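Local coordinates for SusD/RagB family nutrient-binding outer membrane lipoprotein (Bacteroides vulgatus, PDB 4F7A) that probably binds glycans such as mucin O-glycans at the outer membrane, as a SusD-type lipoprotein taking part in nutrient capture, at residues Q300-K305 with N310-Y315; A289-E294 with I390-G395; G59-F64 with I281-A286. All blocks are in the same frame, centred on the assembly; numbering follows the deposited sequence. Where two conformers were deposited one is given.

Interaction 1: residues Q300-K305 with N310-Y315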
loop_
_atom_site.group_PDB
_atom_site.type_symbol
_atom_site.label_atom_id
_atom_site.label_comp_id
_atom_site.label_asym_id
_atom_site.label_seq_id
_atom_site.Cartn_x
_atom_site.Cartn_y
_atom_site.Cartn_z
ATOM N N GLN A 300 14.259 -11.249 -6.555
ATOM C CA GLN A 300 14.720 -10.773 -5.254
ATOM C C GLN A 300 15.694 -11.774 -4.618
ATOM O O GLN A 300 15.549 -12.992 -4.754
ATOM C CB GLN A 300 13.534 -10.527 -4.302
ATOM C CG GLN A 300 13.887 -9.587 -3.141
ATOM C CD GLN A 300 12.866 -9.567 -2.044
ATOM O OE1 GLN A 300 11.694 -9.273 -2.298
ATOM N NE2 GLN A 300 13.314 -9.783 -0.799
ATOM N N GLY A 301 16.674 -11.245 -3.900
ATOM C CA GLY A 301 17.556 -12.066 -3.069
ATOM C C GLY A 301 18.703 -12.714 -3.791
ATOM O O GLY A 301 19.158 -13.790 -3.382
ATOM N N VAL A 302 19.174 -12.087 -4.874
ATOM C CA VAL A 302 20.390 -12.534 -5.538
ATOM C C VAL A 302 21.563 -11.725 -4.944
ATOM O O VAL A 302 21.658 -10.514 -5.132
ATOM C CB VAL A 302 20.312 -12.360 -7.063
ATOM C CG1 VAL A 302 21.633 -12.783 -7.729
ATOM C CG2 VAL A 302 19.160 -13.197 -7.629
ATOM N N TYR A 303 22.416 -12.410 -4.202
ATOM C CA TYR A 303 23.462 -11.764 -3.436
ATOM C C TYR A 303 24.504 -11.186 -4.375
ATOM O O TYR A 303 24.931 -11.843 -5.314
ATOM C CB TYR A 303 24.130 -12.763 -2.479
ATOM C CG TYR A 303 25.270 -12.139 -1.717
ATOM C CD1 TYR A 303 25.035 -11.399 -0.554
ATOM C CD2 TYR A 303 26.576 -12.225 -2.189
ATOM C CE1 TYR A 303 26.071 -10.811 0.143
ATOM C CE2 TYR A 303 27.626 -11.611 -1.507
ATOM C CZ TYR A 303 27.364 -10.908 -0.346
ATOM O OH TYR A 303 28.395 -10.307 0.328
ATOM N N ALA A 304 24.884 -9.939 -4.109
ATOM C CA ALA A 304 26.039 -9.292 -4.732
ATOM C C ALA A 304 26.410 -8.151 -3.796
ATOM O O ALA A 304 25.673 -7.857 -2.854
ATOM C CB ALA A 304 25.693 -8.760 -6.129
ATOM N N LYS A 305 27.530 -7.497 -4.051
ATOM C CA LYS A 305 27.959 -6.419 -3.186
ATOM C C LYS A 305 28.687 -5.369 -4.021
ATOM O O LYS A 305 28.945 -5.564 -5.204
ATOM C CB LYS A 305 28.869 -6.965 -2.083
ATOM C CG LYS A 305 30.084 -7.700 -2.609
ATOM C CD LYS A 305 31.023 -8.116 -1.492
ATOM C CE LYS A 305 32.176 -8.934 -2.042
ATOM N NZ LYS A 305 33.417 -8.635 -1.306
ATOM N N ASN A 310 26.562 -4.807 -12.117
ATOM C CA ASN A 310 25.152 -4.610 -11.869
ATOM C C ASN A 310 24.393 -5.514 -12.838
ATOM O O ASN A 310 23.965 -5.094 -13.923
ATOM C CB ASN A 310 24.797 -3.145 -12.050
ATOM C CG ASN A 310 25.551 -2.249 -11.080
ATOM O OD1 ASN A 310 25.585 -2.505 -9.874
ATOM N ND2 ASN A 310 26.186 -1.222 -11.606
ATOM N N TYR A 311 24.219 -6.759 -12.418
ATOM C CA TYR A 311 23.817 -7.823 -13.326
ATOM C C TYR A 311 22.480 -7.586 -14.019
ATOM O O TYR A 311 22.282 -8.046 -15.126
ATOM C CB TYR A 311 23.739 -9.161 -12.580
ATOM C CG TYR A 311 25.023 -9.600 -11.886
ATOM C CD1 TYR A 311 26.151 -9.921 -12.620
ATOM C CD2 TYR A 311 25.094 -9.728 -10.509
ATOM C CE1 TYR A 311 27.336 -10.340 -12.000
ATOM C CE2 TYR A 311 26.292 -10.144 -9.874
ATOM C CZ TYR A 311 27.391 -10.457 -10.640
ATOM O OH TYR A 311 28.558 -10.866 -10.038
ATOM N N TYR A 312 21.572 -6.887 -13.365
ATOM C CA TYR A 312 20.190 -6.768 -13.829
ATOM C C TYR A 312 19.883 -5.428 -14.500
ATOM O O TYR A 312 18.756 -5.090 -14.730
ATOM C CB TYR A 312 19.232 -7.046 -12.658
ATOM C CG TYR A 312 19.372 -8.472 -12.210
ATOM C CD1 TYR A 312 18.900 -9.506 -13.002
ATOM C CD2 TYR A 312 20.060 -8.800 -11.043
ATOM C CE1 TYR A 312 19.073 -10.837 -12.638
ATOM C CE2 TYR A 312 20.247 -10.142 -10.663
ATOM C CZ TYR A 312 19.735 -11.145 -11.469
ATOM O OH TYR A 312 19.941 -12.447 -11.149
ATOM N N GLN A 313 20.922 -4.667 -14.810
ATOM C CA GLN A 313 20.774 -3.321 -15.348
ATOM C C GLN A 313 20.075 -3.234 -16.719
ATOM O O GLN A 313 19.571 -2.169 -17.090
ATOM C CB GLN A 313 22.185 -2.717 -15.374
ATOM C CG GLN A 313 22.478 -1.587 -16.255
ATOM C CD GLN A 313 23.972 -1.339 -16.210
ATOM O OE1 GLN A 313 24.710 -1.711 -17.127
ATOM N NE2 GLN A 313 24.434 -0.821 -15.088
ATOM N N SER A 314 20.033 -4.336 -17.465
ATOM C CA SER A 314 19.321 -4.374 -18.751
ATOM C C SER A 314 17.973 -5.100 -18.721
ATOM O O SER A 314 17.367 -5.347 -19.770
ATOM C CB SER A 314 20.240 -4.959 -19.822
ATOM O OG SER A 314 21.376 -4.116 -19.926
ATOM N N TYR A 315 17.493 -5.411 -17.518
ATOM C CA TYR A 315 16.117 -5.920 -17.332
ATOM C C TYR A 315 15.075 -4.818 -17.552
ATOM O O TYR A 315 15.416 -3.648 -17.813
ATOM C CB TYR A 315 15.974 -6.602 -15.957
ATOM C CG TYR A 315 16.392 -8.066 -15.947
ATOM C CD1 TYR A 315 17.457 -8.537 -16.726
ATOM C CD2 TYR A 315 15.728 -8.984 -15.148
ATOM C CE1 TYR A 315 17.837 -9.889 -16.706
ATOM C CE2 TYR A 315 16.107 -10.297 -15.102
ATOM C CZ TYR A 315 17.135 -10.770 -15.892
ATOM O OH TYR A 315 17.465 -12.111 -15.840
#
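The long loop between helix 279-282 and strand 329-332 folds back on itself here, where Val302 and Ala304 on an extended run meet the rings of Tyr312 and Tyr311 on two overlapping type I turns. The contact is largely buried and apolar, without a hydrogen bond from one side to the other. Val302 approaches the phenol end of Tyr312 at roughly a right angle: Val302 CG2 is 3.7 Å from Tyr312 OH. Val302 CG1 lies at the ring edge, 4.2 Å from Tyr312 CE2. With CG1 anti to the backbone N (chi1 178°), both methyls of this branched residue can straddle the hydroxyl. Ala304 touches more simply. Its CB sits near the plane of the Tyr311 ring, 4.0 Å from Tyr311 CE2, where a short side chain suits the close approach of an edge. Both turns are closed by backbone bonds, Gln313 N to Asn310 O and Tyr315 N to Tyr312 O, while Tyr311 CB lies over the rim of one face of Tyr312. Tyr312 CD1 in turn rests 3.5 Å above the centre of the Tyr315 ring. The buried Tyr312 hydroxyl is satisfied by Asn391 OD1. Around the contact, Gln300 packs on helix 54-57, and Gln313 O receives a hydrogen bond from Tyr262 of strand 262-263, so the folded loop lies beside both elements.

Interaction 2: residues A289-E294 with I390-G395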
loop_
_atom_site.group_PDB
_atom_site.type_symbol
_atom_site.label_atom_id
_atom_site.label_comp_id
_atom_site.label_asym_id
_atom_site.label_seq_id
_atom_site.Cartn_x
_atom_site.Cartn_y
_atom_site.Cartn_z
ATOM N N ALA A 289 20.483 -7.654 -24.733
ATOM C CA ALA A 289 20.651 -8.165 -26.081
ATOM C C ALA A 289 20.025 -9.550 -26.215
ATOM O O ALA A 289 20.172 -10.375 -25.323
ATOM C CB ALA A 289 22.155 -8.206 -26.476
ATOM N N GLU A 290 19.334 -9.738 -27.337
ATOM C CA GLU A 290 18.616 -10.982 -27.659
ATOM C C GLU A 290 17.290 -11.124 -26.896
ATOM O O GLU A 290 16.602 -12.129 -27.033
ATOM C CB GLU A 290 19.487 -12.237 -27.434
ATOM C CG GLU A 290 20.885 -12.204 -28.078
ATOM C CD GLU A 290 21.575 -13.569 -28.067
ATOM O OE1 GLU A 290 21.023 -14.536 -28.638
ATOM O OE2 GLU A 290 22.672 -13.677 -27.485
ATOM N N HIS A 291 16.924 -10.113 -26.106
ATOM C CA HIS A 291 15.706 -10.167 -25.292
ATOM C C HIS A 291 14.932 -8.849 -25.326
ATOM O O HIS A 291 14.177 -8.512 -24.395
ATOM C CB HIS A 291 16.076 -10.526 -23.859
ATOM C CG HIS A 291 16.694 -11.879 -23.723
ATOM N ND1 HIS A 291 15.946 -13.035 -23.654
ATOM C CD2 HIS A 291 17.990 -12.263 -23.669
ATOM C CE1 HIS A 291 16.758 -14.075 -23.572
ATOM N NE2 HIS A 291 18.002 -13.633 -23.567
ATOM N N THR A 292 15.110 -8.095 -26.399
ATOM C CA THR A 292 14.701 -6.698 -26.408
ATOM C C THR A 292 13.214 -6.530 -26.657
ATOM O O THR A 292 12.714 -5.423 -26.625
ATOM C CB THR A 292 15.486 -5.857 -27.455
ATOM O OG1 THR A 292 15.280 -6.416 -28.750
ATOM C CG2 THR A 292 16.988 -5.833 -27.153
ATOM N N GLU A 293 12.502 -7.618 -26.915
ATOM C CA GLU A 293 11.053 -7.566 -26.976
ATOM C C GLU A 293 10.396 -8.284 -25.781
ATOM O O GLU A 293 9.181 -8.434 -25.735
ATOM C CB GLU A 293 10.565 -8.191 -28.285
ATOM C CG GLU A 293 11.145 -7.553 -29.542
ATOM C CD GLU A 293 10.610 -8.221 -30.794
ATOM O OE1 GLU A 293 9.375 -8.192 -30.984
ATOM O OE2 GLU A 293 11.413 -8.785 -31.572
ATOM N N GLU A 294 11.187 -8.731 -24.821
ATOM C CA GLU A 294 10.661 -9.452 -23.663
ATOM C C GLU A 294 10.598 -8.550 -22.435
ATOM O O GLU A 294 11.342 -7.551 -22.314
ATOM C CB GLU A 294 11.523 -10.682 -23.375
ATOM C CG GLU A 294 11.470 -11.730 -24.483
ATOM C CD GLU A 294 12.723 -12.593 -24.519
ATOM O OE1 GLU A 294 13.207 -12.973 -23.441
ATOM O OE2 GLU A 294 13.248 -12.846 -25.624
ATOM N N ILE A 390 13.566 -17.115 -15.702
ATOM C CA ILE A 390 14.800 -17.633 -16.269
ATOM C C ILE A 390 15.871 -16.565 -16.075
ATOM O O ILE A 390 15.672 -15.398 -16.450
ATOM C CB ILE A 390 14.676 -17.924 -17.762
ATOM C CG1 ILE A 390 13.490 -18.846 -18.057
ATOM C CG2 ILE A 390 16.020 -18.537 -18.295
ATOM C CD1 ILE A 390 13.595 -20.189 -17.407
ATOM N N ASN A 391 17.007 -16.945 -15.492
ATOM C CA ASN A 391 18.042 -15.974 -15.191
ATOM C C ASN A 391 18.952 -15.707 -16.425
ATOM O O ASN A 391 19.998 -16.339 -16.605
ATOM C CB ASN A 391 18.857 -16.423 -13.979
ATOM C CG ASN A 391 19.659 -15.294 -13.385
ATOM O OD1 ASN A 391 19.095 -14.354 -12.870
ATOM N ND2 ASN A 391 20.973 -15.387 -13.454
ATOM N N TYR A 392 18.541 -14.762 -17.268
ATOM C CA TYR A 392 19.298 -14.434 -18.482
ATOM C C TYR A 392 20.513 -13.578 -18.166
ATOM O O TYR A 392 21.472 -13.538 -18.943
ATOM C CB TYR A 392 18.396 -13.765 -19.517
ATOM C CG TYR A 392 17.376 -14.720 -20.108
ATOM C CD1 TYR A 392 17.780 -15.862 -20.791
ATOM C CD2 TYR A 392 16.019 -14.498 -19.961
ATOM C CE1 TYR A 392 16.858 -16.748 -21.346
ATOM C CE2 TYR A 392 15.089 -15.378 -20.500
ATOM C CZ TYR A 392 15.512 -16.492 -21.182
ATOM O OH TYR A 392 14.589 -17.338 -21.715
ATOM N N ALA A 393 20.501 -12.932 -17.010
ATOM C CA ALA A 393 21.614 -12.091 -16.574
ATOM C C ALA A 393 22.865 -12.906 -16.263
ATOM O O ALA A 393 22.781 -14.095 -15.969
ATOM C CB ALA A 393 21.207 -11.297 -15.316
ATOM N N ALA A 394 24.024 -12.247 -16.278
ATOM C CA ALA A 394 25.225 -12.819 -15.700
ATOM C C ALA A 394 25.055 -12.836 -14.170
ATOM O O ALA A 394 24.093 -12.274 -13.647
ATOM C CB ALA A 394 26.487 -11.996 -16.106
ATOM N N GLY A 395 25.963 -13.511 -13.477
ATOM C CA GLY A 395 25.932 -13.574 -12.021
ATOM C C GLY A 395 25.343 -14.864 -11.448
ATOM O O GLY A 395 25.061 -15.823 -12.199
#
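An imidazole corner poised over the middle of a phenol ring distinguishes this contact: CE1 of His291 stands 3.3 Å above the plane of Tyr392, over its centre. The two planes are inclined at 35° with centroids 4.0 Å apart, an oblique aromatic pair. On the histidine's side, Tyr392 CB lies over one face toward the rim. Over the opposite face of Tyr392, toward its rim, lies Ile390 CG2, 3.5 Å above the plane, so a branched aliphatic residue and a histidine flank the tyrosine. Glu294 sets the rotation of His291, because His291 ND1 donates to Glu294 OE1 at 2.7 Å with an almost straight angle of 170°, the donor arriving on the syn side, tilted 30° from the carboxylate plane. Such a carboxylate partner may favour a protonated imidazole. A type I turn from His291 to Glu294, closed by Glu294 N to His291 O, brings the two side chains together. This surface contact joins the loop following helix 279-282 to the one between helices 356-371 and 416-431, with Tyr392 also resting on Leu288 and Glu294 backbone-bonded to Ala286.

Interaction 3: residues G59-F64 with I281-A286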
loop_
_atom_site.group_PDB
_atom_site.type_symbol
_atom_site.label_atom_id
_atom_site.label_comp_id
_atom_site.label_asym_id
_atom_site.label_seq_id
_atom_site.Cartn_x
_atom_site.Cartn_y
_atom_site.Cartn_z
ATOM N N GLY A 59 7.015 -7.305 -4.512
ATOM C CA GLY A 59 7.318 -7.929 -5.788
ATOM C C GLY A 59 7.246 -7.014 -6.995
ATOM O O GLY A 59 7.580 -7.448 -8.103
ATOM N N TYR A 60 6.857 -5.750 -6.800
ATOM C CA TYR A 60 6.689 -4.823 -7.919
ATOM C C TYR A 60 8.016 -4.371 -8.530
ATOM O O TYR A 60 8.157 -4.327 -9.758
ATOM C CB TYR A 60 5.979 -3.528 -7.506
ATOM C CG TYR A 60 4.509 -3.598 -7.208
ATOM C CD1 TYR A 60 3.705 -4.668 -7.627
ATOM C CD2 TYR A 60 3.903 -2.557 -6.529
ATOM C CE1 TYR A 60 2.326 -4.677 -7.347
ATOM C CE2 TYR A 60 2.550 -2.571 -6.238
ATOM C CZ TYR A 60 1.765 -3.631 -6.646
ATOM O OH TYR A 60 0.422 -3.563 -6.366
ATOM N N PHE A 61 8.942 -3.957 -7.671
ATOM C CA PHE A 61 10.139 -3.213 -8.105
ATOM C C PHE A 61 11.426 -3.759 -7.522
ATOM O O PHE A 61 11.435 -4.457 -6.502
ATOM C CB PHE A 61 10.031 -1.717 -7.756
ATOM C CG PHE A 61 8.906 -1.006 -8.450
ATOM C CD1 PHE A 61 8.946 -0.795 -9.823
ATOM C CD2 PHE A 61 7.816 -0.523 -7.730
ATOM C CE1 PHE A 61 7.906 -0.146 -10.473
ATOM C CE2 PHE A 61 6.762 0.144 -8.390
ATOM C CZ PHE A 61 6.820 0.310 -9.767
ATOM N N HIS A 62 12.532 -3.441 -8.189
ATOM C CA HIS A 62 13.862 -3.776 -7.670
ATOM C C HIS A 62 14.868 -2.789 -8.224
ATOM O O HIS A 62 14.699 -2.262 -9.320
ATOM C CB HIS A 62 14.248 -5.216 -8.029
ATOM C CG HIS A 62 15.228 -5.835 -7.081
ATOM N ND1 HIS A 62 16.547 -5.439 -7.020
ATOM C CD2 HIS A 62 15.084 -6.814 -6.155
ATOM C CE1 HIS A 62 17.178 -6.154 -6.100
ATOM N NE2 HIS A 62 16.310 -6.994 -5.557
ATOM N N ASP A 63 15.874 -2.475 -7.419
ATOM C CA ASP A 63 16.981 -1.652 -7.846
ATOM C C ASP A 63 17.918 -2.482 -8.726
ATOM O O ASP A 63 17.786 -3.700 -8.779
ATOM C CB ASP A 63 17.680 -1.080 -6.601
ATOM C CG ASP A 63 18.313 0.283 -6.856
ATOM O OD1 ASP A 63 19.125 0.367 -7.791
ATOM O OD2 ASP A 63 17.999 1.258 -6.135
ATOM N N PHE A 64 18.834 -1.835 -9.444
ATOM C CA PHE A 64 19.853 -2.558 -10.217
ATOM C C PHE A 64 21.211 -2.571 -9.510
ATOM O O PHE A 64 22.120 -3.312 -9.918
ATOM C CB PHE A 64 20.033 -1.944 -11.619
ATOM C CG PHE A 64 20.833 -0.667 -11.623
ATOM C CD1 PHE A 64 20.294 0.511 -11.153
ATOM C CD2 PHE A 64 22.146 -0.655 -12.081
ATOM C CE1 PHE A 64 21.049 1.691 -11.136
ATOM C CE2 PHE A 64 22.902 0.523 -12.073
ATOM C CZ PHE A 64 22.348 1.691 -11.591
ATOM N N ILE A 281 2.050 -0.795 -20.272
ATOM C CA ILE A 281 1.663 0.448 -19.594
ATOM C C ILE A 281 2.486 0.647 -18.323
ATOM O O ILE A 281 3.010 1.738 -18.053
ATOM C CB ILE A 281 0.163 0.468 -19.258
ATOM C CG1 ILE A 281 -0.675 0.346 -20.539
ATOM C CG2 ILE A 281 -0.203 1.784 -18.499
ATOM C CD1 ILE A 281 -2.227 0.112 -20.257
ATOM N N TYR A 282 2.650 -0.436 -17.580
ATOM C CA TYR A 282 3.448 -0.413 -16.366
ATOM C C TYR A 282 4.970 -0.359 -16.612
ATOM O O TYR A 282 5.676 0.361 -15.910
ATOM C CB TYR A 282 3.151 -1.649 -15.533
ATOM C CG TYR A 282 1.781 -1.751 -14.851
ATOM C CD1 TYR A 282 0.699 -0.956 -15.221
ATOM C CD2 TYR A 282 1.554 -2.738 -13.894
ATOM C CE1 TYR A 282 -0.538 -1.075 -14.597
ATOM C CE2 TYR A 282 0.318 -2.884 -13.293
ATOM C CZ TYR A 282 -0.724 -2.033 -13.626
ATOM O OH TYR A 282 -1.953 -2.165 -13.021
ATOM N N TYR A 283 5.451 -1.164 -17.550
ATOM C CA TYR A 283 6.882 -1.355 -17.773
ATOM C C TYR A 283 7.232 -1.283 -19.259
ATOM O O TYR A 283 6.356 -1.248 -20.132
ATOM C CB TYR A 283 7.342 -2.698 -17.202
ATOM C CG TYR A 283 7.110 -2.833 -15.699
ATOM C CD1 TYR A 283 8.026 -2.334 -14.784
ATOM C CD2 TYR A 283 5.978 -3.460 -15.211
ATOM C CE1 TYR A 283 7.792 -2.438 -13.402
ATOM C CE2 TYR A 283 5.759 -3.603 -13.834
ATOM C CZ TYR A 283 6.660 -3.096 -12.944
ATOM O OH TYR A 283 6.429 -3.248 -11.586
ATOM N N ASN A 284 8.530 -1.263 -19.527
ATOM C CA ASN A 284 9.076 -1.296 -20.884
ATOM C C ASN A 284 9.779 -2.636 -21.094
ATOM O O ASN A 284 10.259 -3.239 -20.126
ATOM C CB ASN A 284 10.109 -0.185 -21.077
ATOM C CG ASN A 284 9.496 1.223 -21.103
ATOM O OD1 ASN A 284 8.295 1.386 -21.300
ATOM N ND2 ASN A 284 10.339 2.243 -20.894
ATOM N N PRO A 285 9.883 -3.093 -22.354
ATOM C CA PRO A 285 10.671 -4.285 -22.603
ATOM C C PRO A 285 12.115 -4.125 -22.162
ATOM O O PRO A 285 12.646 -3.013 -22.134
ATOM C CB PRO A 285 10.606 -4.450 -24.126
ATOM C CG PRO A 285 9.375 -3.685 -24.554
ATOM C CD PRO A 285 9.261 -2.555 -23.581
ATOM N N ALA A 286 12.745 -5.242 -21.829
ATOM C CA ALA A 286 14.150 -5.274 -21.476
ATOM C C ALA A 286 15.038 -4.720 -22.598
ATOM O O ALA A 286 14.665 -4.790 -23.783
ATOM C CB ALA A 286 14.560 -6.732 -21.160
#
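Polar contact between Tyr283 and Tyr60 centres on one phenol. Tyr283 OH donates to the backbone O of Tyr60 at 2.7 Å, a bond whose geometry is weak, and Tyr283 OH also accepts from the indole NE1 of Trp432. A tyrosine suits this buried place because it offers a long flat body ending in a hydroxyl that can donate and accept at once. Its CG lies anti to the carbonyl carbon (chi1 -60°), which sends the ring across from the end of helix 279-282 to the strand.

Aromatic and apolar contact is made by the same side chain. The rings of Phe61 and Tyr283 meet obliquely, planes at 58° and centroids 5.9 Å apart, with Phe61 CE1 3.7 Å from Tyr283 CE1. Phe61 CE1 is also 3.6 Å from Tyr283 OH, so the phenyl lies against the hydroxyl as well as the ring. A phenylalanine suits this place because its flat, wholly apolar ring can pack on the phenol without competing for the hydrogen bonds of the hydroxyl. Tyr60 adds its CB, 4.1 Å from Tyr283 OH.

Within 59-64 itself, His62 ND1 donates to Asp63 O in the plane of the imidazole.

Tryptophans complete the setting: Trp432 meets Tyr60 edge-to-face and stacks on Tyr282, and Tyr60 OH bonds to Trp428 O. The chemistry thus implies a buried hydroxyl with a partner for both roles, though its donated bond is weak, and a ring packed against carbon, so burying this polar group inside an apolar region probably costs little.

Overall arrangement
From the N terminus, 59-64 comes first, and interaction 3 closes a span of more than two hundred residues when the chain returns at 281-286, joining strand 61-62 to the end of helix 279-282. Shortly after, 289-294 begins interaction 2, which closes only at 390-395. Interaction 1 opens and closes within that span, linking 300-305 to 310-315 across four residues. Interaction 3 is finished before either begins, so no pair crosses. The three adjoin by packing: Tyr315 OH lies near Tyr392 N, Ser314 O near Ala286 CB, Thr292 O near Pro285 CB, and Gln300 on His62. Together they tie the loop before strand 329-332 to strand 61-62 and to the loop before helix 416-431.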